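Side-chain contacts in conserved hypothetical protein (PDB 1Y81), which is of unknown function but belongs to the CoA-binding proteins of Rossmann-like fold and holds coenzyme A in a pocket of its single domain: residues G30-K35 / C124-T129; E43-N48 / R64-D69; Q84-A89 / L97-G102. All coordinates share one frame; numbering follows the deposited sequence.

Interaction 1: residues G30-K35 / C124-T129. With COA (coenzyme A), chain C; SCN (thiocyanate ion), chain B.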
loop_
_atom_site.group_PDB
_atom_site.type_symbol
_atom_site.label_atom_id
_atom_site.label_comp_id
_atom_site.label_asym_id
_atom_site.label_seq_id
_atom_site.Cartn_x
_atom_site.Cartn_y
_atom_site.Cartn_z
ATOM N N GLY A 30 4.109 -8.142 3.875
ATOM C CA GLY A 30 4.645 -7.312 2.763
ATOM C C GLY A 30 5.227 -8.145 1.616
ATOM O O GLY A 30 5.123 -7.761 0.449
ATOM N N ASN A 31 5.841 -9.278 1.957
ATOM C CA ASN A 31 6.337 -10.248 0.984
ATOM C C ASN A 31 5.251 -11.220 0.484
ATOM O O ASN A 31 5.119 -11.438 -0.722
ATOM C CB ASN A 31 7.500 -11.039 1.583
ATOM C CG ASN A 31 8.263 -11.797 0.549
ATOM O OD1 ASN A 31 8.117 -12.998 0.438
ATOM N ND2 ASN A 31 9.079 -11.087 -0.250
ATOM N N ILE A 32 4.483 -11.799 1.409
ATOM C CA ILE A 32 3.437 -12.754 1.055
ATOM C C ILE A 32 2.432 -12.147 0.089
ATOM O O ILE A 32 2.089 -12.761 -0.921
ATOM C CB ILE A 32 2.675 -13.300 2.309
ATOM C CG1 ILE A 32 3.649 -13.949 3.316
ATOM C CG2 ILE A 32 1.588 -14.278 1.886
ATOM C CD1 ILE A 32 3.106 -13.990 4.755
ATOM N N ILE A 33 1.966 -10.938 0.408
ATOM C CA ILE A 33 1.002 -10.230 -0.440
ATOM C C ILE A 33 1.605 -9.940 -1.822
ATOM O O ILE A 33 0.975 -10.222 -2.846
ATOM C CB ILE A 33 0.492 -8.938 0.234
ATOM C CG1 ILE A 33 -0.286 -9.291 1.524
ATOM C CG2 ILE A 33 -0.385 -8.086 -0.742
ATOM C CD1 ILE A 33 -0.500 -8.104 2.418
ATOM N N LEU A 34 2.828 -9.395 -1.838
ATOM C CA LEU A 34 3.525 -9.090 -3.103
ATOM C C LEU A 34 3.551 -10.302 -4.021
ATOM O O LEU A 34 3.167 -10.205 -5.209
ATOM C CB LEU A 34 4.958 -8.606 -2.836
ATOM C CG LEU A 34 5.837 -8.255 -4.063
ATOM C CD1 LEU A 34 5.122 -7.323 -5.006
ATOM C CD2 LEU A 34 7.119 -7.608 -3.597
ATOM N N LYS A 35 3.998 -11.443 -3.483
ATOM C CA LYS A 35 4.064 -12.699 -4.262
ATOM C C LYS A 35 2.677 -13.155 -4.722
ATOM O O LYS A 35 2.496 -13.512 -5.898
ATOM C CB LYS A 35 4.782 -13.811 -3.485
ATOM C CG LYS A 35 6.272 -13.560 -3.339
ATOM C CD LYS A 35 7.005 -14.720 -2.743
ATOM C CE LYS A 35 8.453 -14.346 -2.440
ATOM N NZ LYS A 35 9.089 -15.251 -1.416
ATOM N N CYS A 124 -9.384 -8.088 3.641
ATOM C CA CYS A 124 -8.144 -8.739 3.288
ATOM C C CYS A 124 -7.920 -8.735 1.757
ATOM O O CYS A 124 -8.648 -9.388 1.041
ATOM C CB CYS A 124 -8.194 -10.170 3.812
ATOM S SG CYS A 124 -8.212 -10.288 5.615
ATOM N N ILE A 125 -6.886 -8.022 1.283
ATOM C CA ILE A 125 -6.610 -7.901 -0.176
ATOM C C ILE A 125 -6.464 -9.244 -0.931
ATOM O O ILE A 125 -6.924 -9.359 -2.070
ATOM C CB ILE A 125 -5.371 -6.963 -0.475
ATOM C CG1 ILE A 125 -5.301 -6.549 -1.957
ATOM C CG2 ILE A 125 -4.071 -7.610 -0.036
ATOM C CD1 ILE A 125 -6.436 -5.688 -2.412
HETATM N N MSE A 126 -5.811 -10.251 -0.331
HETATM C CA MSE A 126 -5.665 -11.538 -1.024
HETATM C C MSE A 126 -7.006 -12.293 -1.112
HETATM O O MSE A 126 -7.276 -12.952 -2.104
HETATM C CB MSE A 126 -4.570 -12.422 -0.411
HETATM C CG MSE A 126 -3.210 -11.738 -0.292
HETATM SE SE MSE A 126 -1.808 -12.982 0.278
HETATM C CE MSE A 126 -1.938 -12.954 2.255
ATOM N N VAL A 127 -7.827 -12.177 -0.069
ATOM C CA VAL A 127 -9.194 -12.691 -0.112
ATOM C C VAL A 127 -9.994 -11.981 -1.206
ATOM O O VAL A 127 -10.603 -12.637 -2.072
ATOM C CB VAL A 127 -9.909 -12.539 1.254
ATOM C CG1 VAL A 127 -11.417 -12.890 1.131
ATOM C CG2 VAL A 127 -9.231 -13.415 2.304
ATOM N N GLU A 128 -9.974 -10.649 -1.185
ATOM C CA GLU A 128 -10.815 -9.869 -2.099
ATOM C C GLU A 128 -10.396 -9.999 -3.573
ATOM O O GLU A 128 -11.220 -9.836 -4.472
ATOM C CB GLU A 128 -10.916 -8.403 -1.653
ATOM C CG GLU A 128 -11.461 -8.199 -0.197
ATOM C CD GLU A 128 -12.872 -8.774 0.040
ATOM O OE1 GLU A 128 -13.711 -8.704 -0.883
ATOM O OE2 GLU A 128 -13.140 -9.288 1.161
ATOM N N THR A 129 -9.130 -10.320 -3.811
ATOM C CA THR A 129 -8.643 -10.543 -5.173
ATOM C C THR A 129 -8.698 -12.036 -5.498
ATOM O O THR A 129 -8.135 -12.485 -6.495
ATOM C CB THR A 129 -7.190 -10.004 -5.384
ATOM O OG1 THR A 129 -6.301 -10.641 -4.466
ATOM C CG2 THR A 129 -7.115 -8.483 -5.191
HETATM N N1A COA C . 7.154 3.150 3.986
HETATM C C2A COA C . 7.172 1.868 3.499
HETATM N N3A COA C . 7.437 0.813 4.337
HETATM C C4A COA C . 7.722 1.044 5.646
HETATM C C5A COA C . 7.716 2.334 6.170
HETATM C C6A COA C . 7.428 3.400 5.329
HETATM N N6A COA C . 7.425 4.638 5.799
HETATM N N7A COA C . 8.004 2.248 7.493
HETATM C C8A COA C . 8.181 0.939 7.804
HETATM N N9A COA C . 8.014 0.193 6.669
HETATM C C1B COA C . 8.149 -1.271 6.503
HETATM C C2B COA C . 8.941 -1.932 7.631
HETATM O O2B COA C . 10.351 -1.595 7.632
HETATM C C3B COA C . 8.584 -3.392 7.328
HETATM O O3B COA C . 9.379 -3.957 6.303
HETATM P P3B COA C . 10.787 -4.701 6.642
HETATM O O7A COA C . 11.853 -4.244 5.691
HETATM O O8A COA C . 10.525 -6.159 6.504
HETATM O O9A COA C . 11.231 -4.261 8.004
HETATM C C4B COA C . 7.147 -3.334 6.793
HETATM O O4B COA C . 6.917 -1.964 6.424
HETATM C C5B COA C . 6.096 -3.805 7.818
HETATM O O5B COA C . 6.244 -3.018 8.981
HETATM P P1A COA C . 6.456 -3.698 10.425
HETATM O O1A COA C . 6.788 -2.634 11.443
HETATM O O2A COA C . 7.466 -4.819 10.318
HETATM O O3A COA C . 4.963 -4.237 10.693
HETATM P P2A COA C . 4.534 -5.781 10.794
HETATM O O4A COA C . 5.154 -6.405 12.017
HETATM O O5A COA C . 4.792 -6.593 9.577
HETATM O O6A COA C . 2.951 -5.671 10.978
HETATM C CBP COA C . 0.752 -4.787 10.565
HETATM C CCP COA C . 2.130 -5.131 9.957
HETATM C CDP COA C . -0.099 -4.184 9.440
HETATM C CEP COA C . 0.918 -3.731 11.654
HETATM C CAP COA C . 0.096 -6.045 11.181
HETATM O OAP COA C . -1.114 -5.707 11.836
HETATM C C9P COA C . -0.162 -6.991 10.043
HETATM O O9P COA C . 0.806 -7.948 9.741
HETATM N N8P COA C . -1.297 -6.804 9.356
HETATM C C7P COA C . -1.696 -7.536 8.162
HETATM C C6P COA C . -2.270 -8.876 8.424
HETATM C C5P COA C . -2.706 -9.453 7.107
HETATM O O5P COA C . -2.367 -8.964 6.003
HETATM N N4P COA C . -3.451 -10.512 7.284
HETATM C C3P COA C . -4.043 -11.315 6.264
HETATM C C2P COA C . -5.550 -11.426 6.494
HETATM S S1P COA C . -6.352 -9.797 6.325
HETATM S S SCN B . -5.429 -13.358 3.310
HETATM C C SCN B . -5.059 -11.689 2.913
HETATM N N SCN B . -4.888 -10.574 2.613
#

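Interaction 2: residues E43-N48 / R64-D69. With COA (coenzyme A), chain C.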
loop_
_atom_site.group_PDB
_atom_site.type_symbol
_atom_site.label_atom_id
_atom_site.label_comp_id
_atom_site.label_asym_id
_atom_site.label_seq_id
_atom_site.Cartn_x
_atom_site.Cartn_y
_atom_site.Cartn_z
ATOM N N GLU A 43 0.044 -5.934 -11.673
ATOM C CA GLU A 43 1.266 -5.128 -11.635
ATOM C C GLU A 43 1.407 -4.575 -10.200
ATOM O O GLU A 43 0.513 -3.881 -9.689
ATOM C CB GLU A 43 1.177 -3.994 -12.667
ATOM C CG GLU A 43 2.317 -2.993 -12.656
ATOM C CD GLU A 43 2.278 -2.026 -13.858
ATOM O OE1 GLU A 43 3.216 -1.207 -13.994
ATOM O OE2 GLU A 43 1.314 -2.092 -14.661
ATOM N N VAL A 44 2.517 -4.897 -9.551
ATOM C CA VAL A 44 2.696 -4.502 -8.153
ATOM C C VAL A 44 3.985 -3.717 -7.944
ATOM O O VAL A 44 5.074 -4.153 -8.341
ATOM C CB VAL A 44 2.597 -5.699 -7.163
ATOM C CG1 VAL A 44 2.435 -5.178 -5.735
ATOM C CG2 VAL A 44 1.411 -6.623 -7.510
ATOM N N LEU A 45 3.838 -2.543 -7.346
ATOM C CA LEU A 45 4.938 -1.631 -7.148
ATOM C C LEU A 45 5.235 -1.592 -5.656
ATOM O O LEU A 45 4.513 -0.944 -4.910
ATOM C CB LEU A 45 4.601 -0.226 -7.670
ATOM C CG LEU A 45 4.720 -0.038 -9.204
ATOM C CD1 LEU A 45 3.695 -0.866 -9.964
ATOM C CD2 LEU A 45 4.548 1.417 -9.557
ATOM N N PRO A 46 6.309 -2.278 -5.232
ATOM C CA PRO A 46 6.660 -2.243 -3.818
ATOM C C PRO A 46 7.107 -0.854 -3.337
ATOM O O PRO A 46 7.767 -0.092 -4.074
ATOM C CB PRO A 46 7.832 -3.242 -3.695
ATOM C CG PRO A 46 8.194 -3.641 -5.037
ATOM C CD PRO A 46 7.228 -3.102 -6.028
ATOM N N VAL A 47 6.759 -0.528 -2.096
ATOM C CA VAL A 47 7.182 0.718 -1.517
ATOM C C VAL A 47 7.751 0.452 -0.111
ATOM O O VAL A 47 7.020 0.055 0.812
ATOM C CB VAL A 47 6.007 1.758 -1.441
ATOM C CG1 VAL A 47 6.446 3.019 -0.725
ATOM C CG2 VAL A 47 5.373 2.022 -2.877
ATOM N N ASN A 48 9.056 0.663 0.028
ATOM C CA ASN A 48 9.777 0.421 1.293
ATOM C C ASN A 48 11.198 0.989 1.148
ATOM O O ASN A 48 11.948 0.531 0.294
ATOM C CB ASN A 48 9.814 -1.080 1.634
ATOM C CG ASN A 48 10.450 -1.367 3.033
ATOM O OD1 ASN A 48 11.315 -0.619 3.503
ATOM N ND2 ASN A 48 10.009 -2.435 3.674
ATOM N N ARG A 64 5.421 9.290 -2.889
ATOM C CA ARG A 64 5.605 10.526 -3.694
ATOM C C ARG A 64 6.262 10.246 -5.049
ATOM O O ARG A 64 6.064 11.008 -6.006
ATOM C CB ARG A 64 6.423 11.565 -2.930
ATOM C CG ARG A 64 5.663 12.245 -1.784
ATOM N N GLU A 65 7.015 9.141 -5.121
ATOM C CA GLU A 65 7.746 8.723 -6.327
ATOM C C GLU A 65 6.947 7.823 -7.262
ATOM O O GLU A 65 7.420 7.481 -8.355
ATOM C CB GLU A 65 9.028 7.987 -5.945
ATOM C CG GLU A 65 10.006 8.781 -5.132
ATOM C CD GLU A 65 11.119 7.913 -4.561
ATOM O OE1 GLU A 65 11.131 6.680 -4.821
ATOM O OE2 GLU A 65 11.976 8.464 -3.845
ATOM N N LEU A 66 5.746 7.420 -6.835
ATOM C CA LEU A 66 4.947 6.484 -7.602
ATOM C C LEU A 66 4.419 7.131 -8.890
ATOM O O LEU A 66 4.154 8.344 -8.913
ATOM C CB LEU A 66 3.759 5.977 -6.783
ATOM C CG LEU A 66 4.021 5.013 -5.623
ATOM C CD1 LEU A 66 2.745 4.910 -4.760
ATOM C CD2 LEU A 66 4.461 3.634 -6.118
ATOM N N PRO A 67 4.287 6.336 -9.965
ATOM C CA PRO A 67 3.561 6.831 -11.145
ATOM C C PRO A 67 2.095 7.130 -10.833
ATOM O O PRO A 67 1.477 6.447 -10.005
ATOM C CB PRO A 67 3.676 5.680 -12.149
ATOM C CG PRO A 67 4.083 4.504 -11.373
ATOM C CD PRO A 67 4.837 4.988 -10.179
ATOM N N LYS A 68 1.545 8.134 -11.505
ATOM C CA LYS A 68 0.220 8.643 -11.178
ATOM C C LYS A 68 -0.931 7.694 -11.567
ATOM O O LYS A 68 -2.070 7.891 -11.133
ATOM C CB LYS A 68 0.028 10.048 -11.778
ATOM C CG LYS A 68 1.127 11.059 -11.365
ATOM C CD LYS A 68 1.031 11.480 -9.892
ATOM C CE LYS A 68 2.270 12.262 -9.447
ATOM N NZ LYS A 68 2.237 12.637 -7.986
ATOM N N ASP A 69 -0.618 6.662 -12.356
ATOM C CA ASP A 69 -1.619 5.694 -12.825
ATOM C C ASP A 69 -1.791 4.448 -11.916
ATOM O O ASP A 69 -2.407 3.463 -12.318
ATOM C CB ASP A 69 -1.339 5.282 -14.287
ATOM C CG ASP A 69 -0.075 4.457 -14.436
ATOM O OD1 ASP A 69 0.744 4.417 -13.495
ATOM O OD2 ASP A 69 0.107 3.844 -15.512
HETATM N N1A COA C . 7.154 3.150 3.986
HETATM C C2A COA C . 7.172 1.868 3.499
HETATM N N3A COA C . 7.437 0.813 4.337
HETATM C C4A COA C . 7.722 1.044 5.646
HETATM C C5A COA C . 7.716 2.334 6.170
HETATM C C6A COA C . 7.428 3.400 5.329
HETATM N N6A COA C . 7.425 4.638 5.799
HETATM N N7A COA C . 8.004 2.248 7.493
HETATM C C8A COA C . 8.181 0.939 7.804
HETATM N N9A COA C . 8.014 0.193 6.669
HETATM C C1B COA C . 8.149 -1.271 6.503
HETATM C C2B COA C . 8.941 -1.932 7.631
HETATM O O2B COA C . 10.351 -1.595 7.632
HETATM C C3B COA C . 8.584 -3.392 7.328
HETATM O O3B COA C . 9.379 -3.957 6.303
HETATM P P3B COA C . 10.787 -4.701 6.642
HETATM O O7A COA C . 11.853 -4.244 5.691
HETATM O O8A COA C . 10.525 -6.159 6.504
HETATM O O9A COA C . 11.231 -4.261 8.004
HETATM C C4B COA C . 7.147 -3.334 6.793
HETATM O O4B COA C . 6.917 -1.964 6.424
HETATM C C5B COA C . 6.096 -3.805 7.818
HETATM O O5B COA C . 6.244 -3.018 8.981
HETATM P P1A COA C . 6.456 -3.698 10.425
HETATM O O1A COA C . 6.788 -2.634 11.443
HETATM O O2A COA C . 7.466 -4.819 10.318
HETATM O O3A COA C . 4.963 -4.237 10.693
HETATM P P2A COA C . 4.534 -5.781 10.794
HETATM O O4A COA C . 5.154 -6.405 12.017
HETATM O O5A COA C . 4.792 -6.593 9.577
HETATM O O6A COA C . 2.951 -5.671 10.978
HETATM C CBP COA C . 0.752 -4.787 10.565
HETATM C CCP COA C . 2.130 -5.131 9.957
HETATM C CDP COA C . -0.099 -4.184 9.440
HETATM C CEP COA C . 0.918 -3.731 11.654
HETATM C CAP COA C . 0.096 -6.045 11.181
HETATM O OAP COA C . -1.114 -5.707 11.836
HETATM C C9P COA C . -0.162 -6.991 10.043
HETATM O O9P COA C . 0.806 -7.948 9.741
HETATM N N8P COA C . -1.297 -6.804 9.356
HETATM C C7P COA C . -1.696 -7.536 8.162
HETATM C C6P COA C . -2.270 -8.876 8.424
HETATM C C5P COA C . -2.706 -9.453 7.107
HETATM O O5P COA C . -2.367 -8.964 6.003
HETATM N N4P COA C . -3.451 -10.512 7.284
HETATM C C3P COA C . -4.043 -11.315 6.264
HETATM C C2P COA C . -5.550 -11.426 6.494
HETATM S S1P COA C . -6.352 -9.797 6.325
#

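Interaction 3: residues Q84-A89 / L97-G102. With COA (coenzyme A), chain C; SCN (thiocyanate ion), chain B.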
loop_
_atom_site.group_PDB
_atom_site.type_symbol
_atom_site.label_atom_id
_atom_site.label_comp_id
_atom_site.label_asym_id
_atom_site.label_seq_id
_atom_site.Cartn_x
_atom_site.Cartn_y
_atom_site.Cartn_z
ATOM N N GLN A 84 1.203 8.877 8.336
ATOM C CA GLN A 84 2.178 9.734 7.632
ATOM C C GLN A 84 2.143 9.464 6.132
ATOM O O GLN A 84 2.070 10.399 5.306
ATOM C CB GLN A 84 3.600 9.489 8.143
ATOM C CG GLN A 84 3.820 9.662 9.650
ATOM C CD GLN A 84 5.039 8.868 10.167
ATOM O OE1 GLN A 84 5.863 8.368 9.380
ATOM N NE2 GLN A 84 5.149 8.747 11.489
ATOM N N VAL A 85 2.192 8.181 5.781
ATOM C CA VAL A 85 2.200 7.764 4.378
ATOM C C VAL A 85 0.888 8.114 3.664
ATOM O O VAL A 85 0.903 8.505 2.495
ATOM C CB VAL A 85 2.548 6.261 4.236
ATOM C CG1 VAL A 85 2.479 5.801 2.774
ATOM C CG2 VAL A 85 3.933 5.992 4.831
ATOM N N ALA A 86 -0.240 7.978 4.366
ATOM C CA ALA A 86 -1.541 8.308 3.760
ATOM C C ALA A 86 -1.632 9.794 3.441
ATOM O O ALA A 86 -2.175 10.161 2.419
ATOM C CB ALA A 86 -2.714 7.859 4.649
ATOM N N LYS A 87 -1.062 10.628 4.316
ATOM C CA LYS A 87 -0.961 12.075 4.072
ATOM C C LYS A 87 -0.140 12.352 2.794
ATOM O O LYS A 87 -0.581 13.114 1.914
ATOM C CB LYS A 87 -0.354 12.790 5.278
ATOM C CG LYS A 87 -1.299 12.913 6.474
ATOM N N GLU A 88 1.017 11.687 2.680
ATOM C CA GLU A 88 1.886 11.809 1.479
ATOM C C GLU A 88 1.170 11.359 0.199
ATOM O O GLU A 88 1.273 12.014 -0.859
ATOM C CB GLU A 88 3.169 10.988 1.648
ATOM C CG GLU A 88 4.120 11.470 2.713
ATOM C CD GLU A 88 5.127 10.394 3.131
ATOM O OE1 GLU A 88 5.423 9.480 2.320
ATOM O OE2 GLU A 88 5.619 10.457 4.284
ATOM N N ALA A 89 0.460 10.230 0.300
ATOM C CA ALA A 89 -0.301 9.664 -0.805
ATOM C C ALA A 89 -1.395 10.628 -1.293
ATOM O O ALA A 89 -1.564 10.823 -2.494
ATOM C CB ALA A 89 -0.916 8.317 -0.387
ATOM N N LEU A 97 -7.106 4.205 -1.054
ATOM C CA LEU A 97 -6.126 3.722 -0.080
ATOM C C LEU A 97 -6.708 2.547 0.725
ATOM O O LEU A 97 -7.698 2.706 1.442
ATOM C CB LEU A 97 -5.671 4.867 0.849
ATOM C CG LEU A 97 -5.169 6.225 0.298
ATOM C CD1 LEU A 97 -4.742 7.160 1.449
ATOM C CD2 LEU A 97 -4.022 6.055 -0.711
ATOM N N TRP A 98 -6.078 1.378 0.592
ATOM C CA TRP A 98 -6.568 0.121 1.162
ATOM C C TRP A 98 -5.693 -0.278 2.332
ATOM O O TRP A 98 -4.505 -0.505 2.155
ATOM C CB TRP A 98 -6.510 -0.968 0.090
ATOM C CG TRP A 98 -6.983 -2.349 0.540
ATOM C CD1 TRP A 98 -6.409 -3.166 1.497
ATOM C CD2 TRP A 98 -8.103 -3.076 0.016
ATOM N NE1 TRP A 98 -7.134 -4.348 1.606
ATOM C CE2 TRP A 98 -8.169 -4.313 0.705
ATOM C CE3 TRP A 98 -9.069 -2.792 -0.969
ATOM C CZ2 TRP A 98 -9.168 -5.273 0.437
ATOM C CZ3 TRP A 98 -10.061 -3.746 -1.231
ATOM C CH2 TRP A 98 -10.100 -4.968 -0.530
ATOM N N PHE A 99 -6.284 -0.399 3.519
ATOM C CA PHE A 99 -5.519 -0.781 4.711
ATOM C C PHE A 99 -5.796 -2.223 5.098
ATOM O O PHE A 99 -6.951 -2.586 5.379
ATOM C CB PHE A 99 -5.816 0.172 5.884
ATOM C CG PHE A 99 -5.401 1.597 5.616
ATOM C CD1 PHE A 99 -4.193 2.091 6.111
ATOM C CD2 PHE A 99 -6.218 2.439 4.859
ATOM C CE1 PHE A 99 -3.783 3.431 5.845
ATOM C CE2 PHE A 99 -5.831 3.763 4.586
ATOM C CZ PHE A 99 -4.614 4.261 5.066
ATOM N N GLN A 100 -4.747 -3.056 5.101
ATOM C CA GLN A 100 -4.865 -4.426 5.618
ATOM C C GLN A 100 -5.226 -4.360 7.089
ATOM O O GLN A 100 -4.838 -3.402 7.765
ATOM C CB GLN A 100 -3.555 -5.198 5.447
ATOM C CG GLN A 100 -3.279 -5.600 4.028
ATOM C CD GLN A 100 -4.248 -6.620 3.501
ATOM O OE1 GLN A 100 -5.213 -6.265 2.818
ATOM N NE2 GLN A 100 -4.003 -7.906 3.800
ATOM N N PRO A 101 -6.009 -5.352 7.581
ATOM C CA PRO A 101 -6.315 -5.383 9.013
ATOM C C PRO A 101 -5.051 -5.286 9.853
ATOM O O PRO A 101 -4.089 -6.056 9.634
ATOM C CB PRO A 101 -6.990 -6.741 9.196
ATOM C CG PRO A 101 -7.654 -7.006 7.911
ATOM C CD PRO A 101 -6.675 -6.454 6.860
ATOM N N GLY A 102 -5.050 -4.340 10.791
ATOM C CA GLY A 102 -3.912 -4.077 11.672
ATOM C C GLY A 102 -3.194 -2.790 11.330
ATOM O O GLY A 102 -2.470 -2.238 12.161
HETATM N N1A COA C . 7.154 3.150 3.986
HETATM C C2A COA C . 7.172 1.868 3.499
HETATM N N3A COA C . 7.437 0.813 4.337
HETATM C C4A COA C . 7.722 1.044 5.646
HETATM C C5A COA C . 7.716 2.334 6.170
HETATM C C6A COA C . 7.428 3.400 5.329
HETATM N N6A COA C . 7.425 4.638 5.799
HETATM N N7A COA C . 8.004 2.248 7.493
HETATM C C8A COA C . 8.181 0.939 7.804
HETATM N N9A COA C . 8.014 0.193 6.669
HETATM C C1B COA C . 8.149 -1.271 6.503
HETATM C C2B COA C . 8.941 -1.932 7.631
HETATM O O2B COA C . 10.351 -1.595 7.632
HETATM C C3B COA C . 8.584 -3.392 7.328
HETATM O O3B COA C . 9.379 -3.957 6.303
HETATM P P3B COA C . 10.787 -4.701 6.642
HETATM O O7A COA C . 11.853 -4.244 5.691
HETATM O O8A COA C . 10.525 -6.159 6.504
HETATM O O9A COA C . 11.231 -4.261 8.004
HETATM C C4B COA C . 7.147 -3.334 6.793
HETATM O O4B COA C . 6.917 -1.964 6.424
HETATM C C5B COA C . 6.096 -3.805 7.818
HETATM O O5B COA C . 6.244 -3.018 8.981
HETATM P P1A COA C . 6.456 -3.698 10.425
HETATM O O1A COA C . 6.788 -2.634 11.443
HETATM O O2A COA C . 7.466 -4.819 10.318
HETATM O O3A COA C . 4.963 -4.237 10.693
HETATM P P2A COA C . 4.534 -5.781 10.794
HETATM O O4A COA C . 5.154 -6.405 12.017
HETATM O O5A COA C . 4.792 -6.593 9.577
HETATM O O6A COA C . 2.951 -5.671 10.978
HETATM C CBP COA C . 0.752 -4.787 10.565
HETATM C CCP COA C . 2.130 -5.131 9.957
HETATM C CDP COA C . -0.099 -4.184 9.440
HETATM C CEP COA C . 0.918 -3.731 11.654
HETATM C CAP COA C . 0.096 -6.045 11.181
HETATM O OAP COA C . -1.114 -5.707 11.836
HETATM C C9P COA C . -0.162 -6.991 10.043
HETATM O O9P COA C . 0.806 -7.948 9.741
HETATM N N8P COA C . -1.297 -6.804 9.356
HETATM C C7P COA C . -1.696 -7.536 8.162
HETATM C C6P COA C . -2.270 -8.876 8.424
HETATM C C5P COA C . -2.706 -9.453 7.107
HETATM O O5P COA C . -2.367 -8.964 6.003
HETATM N N4P COA C . -3.451 -10.512 7.284
HETATM C C3P COA C . -4.043 -11.315 6.264
HETATM C C2P COA C . -5.550 -11.426 6.494
HETATM S S1P COA C . -6.352 -9.797 6.325
HETATM S S SCN B . -5.429 -13.358 3.310
HETATM C C SCN B . -5.059 -11.689 2.913
HETATM N N SCN B . -4.888 -10.574 2.613
#

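Interaction 1: residues G30-K35 / C124-T129
Met126, modelled as selenomethionine, reaches from the short helix 125-128 to Ile32 and Ile33 on helix 29-39. From its base outward, the side chain first borders a thiocyanate ion: Met126 CB lies 3.4 Å from the thiocyanate C, and CG stays beside the same ion. SE then settles against the helix backbone, 4.0 Å from Ile33 CA. The bend at the last torsion (chi3 -86°) turns CE so that it meets Ile32 CG2 at 3.8 Å, the two side chains crossing nearly at right angles, while CE also leans back on the thiocyanate. Deeper in, Ile33 CG2 meets Ile125 CG2, also 3.8 Å apart. The ion, probably from the crystallisation liquor, is held by Met126 N, which donates to the thiocyanate N at 3.1 Å and 159°; Gln100 NE2 is a second donor. At the N-cap of the same helix, Cys124 SG is joined to coenzyme A S1P by a disulfide of 2.1 Å, and Ile33 CD1 approaches the pantetheine arm. Between the two segments the contact is one of methyl, methylene and selenium surfaces alone, while a backbone N-H and a disulfide at the beginning of helix 125-128 hold the ion and the sulfur end of coenzyme A.

Interaction 2: residues E43-N48 / R64-D69
Leu45 and Leu66 both carry CG opposite the carbonyl carbon and next to their own backbone N (chi1 -79° and -71°), which aims the two branched ends at each other across the interface of strand 43-47 and the loop leading to strand 72-75. Beyond CG, Leu45 sends out CD2, and this methyl meets the CG-CD side of the Pro67 ring, with Leu45 CD2 3.6 Å from Pro67 CG and equally close to CD. Leu66 turns its own CD2 between two strand residues, 3.7 Å from Val47 CG2 and 4.1 Å from Leu45 CD2. The Val47 methyl that meets it is the branch beside the backbone N. Strand alternation puts Leu45 and Val47 on this face, whereas Val44 packs on helix 29-39. Ala18 and Lys16 of the neighbouring strand 16-20 also touch Leu66 and Pro67, so the loop lies across two strands of the parallel sheet.

Just past the strand end the chemistry changes. Asn48 ND2 donates to coenzyme A O7A, a phosphate oxygen, at 3.3 Å and more weakly to O3B at 3.1 Å, while Asn48 OD1 accepts from Asn50 N, which helps fix how the amide is turned. Val47 O lies 3.2 Å from C2A of the adenine. At the other end, Asp69 OD1 pairs with Lys16 NZ, whose charge probably eases the nearness of Glu43. The contact itself is purely apolar: branched methyls and a proline ring fasten the loop to the sheet, while Asn48, just after the strand, adds polar bonds to coenzyme A.

Interaction 3: residues Q84-A89 / L97-G102
Ala86 and Leu97 mark the nearest backbone approach, their CA atoms 7.5 Å apart, where helix 84-89 runs back along strand 97-99. The two segment axes come within 10.8 Å and are nearly antiparallel, at 165°. Ala86 and Ala89, one turn apart, both aim their CB atoms at the strand, and these two methyls are what the helix offers to the fork of Leu97. Leu97 spans the pair: its CG stands opposite the carbonyl carbon (chi1 -51°), and the fork beyond it divides, CD1 reaching Ala86 CB at 3.9 Å and CD2 reaching Ala89 CB at 3.9 Å. Phe99, two residues on and on the same face, offers the edge of its ring, with CZ 4.1 Å from Ala86 CB, nearly in the ring plane. The Phe99 ring also stacks with Phe75.

This is the helix-to-returning-strand packing of a beta-alpha-beta crossover: strand 72-75, helix 79-91 and strand 96-99 form one unit of the Rossmann-like sheet. As in such folds, the ligand, here coenzyme A, lies at the C-terminal ends of the parallel strands, and the chain beyond Phe99 contacts it.

Trp98, on the opposite face of the strand, packs against Ile125 and Glu128 of helix 125-128. Its NE1 donates to Gln100 OE1 at 3.0 Å in a bent bond (137°), tilted from the indole plane but lying in the plane of the amide carbonyl. Since Gln100 OE1 probably also accepts from Ile125 N, the amide is fixed so that NE2 faces the pocket, where it donates to coenzyme A O5P at 2.9 Å and to the thiocyanate N at 3.1 Å. Pro101 O takes a weak bond from coenzyme A N8P, and the CD and CG atoms of the same proline border the coenzyme A sulfur, S1P.

Overall arrangement
Interactions 2 and 3 are buried and bear on the same five-stranded parallel sheet, at its edge strand 43-47 and at strand 96-99, with centres about 13 Å apart and no direct touch. Interaction 1 is only partly buried and joins two helices. All three rest on apolar side chains, but methyls meet a proline ring in interaction 2, alanines meet a leucine and a phenylalanine edge in interaction 3, and a long, bent side chain beside a bound ion carries interaction 1. Leu34 packs on Val44 to connect interactions 1 and 2, whereas Gln100 and the start of helix 125-128 connect 1 and 3. Each has a segment touching coenzyme A: 2 chiefly at its nucleotide end, 3 along its pantetheine arm, 1 at its sulfur, in a disulfide.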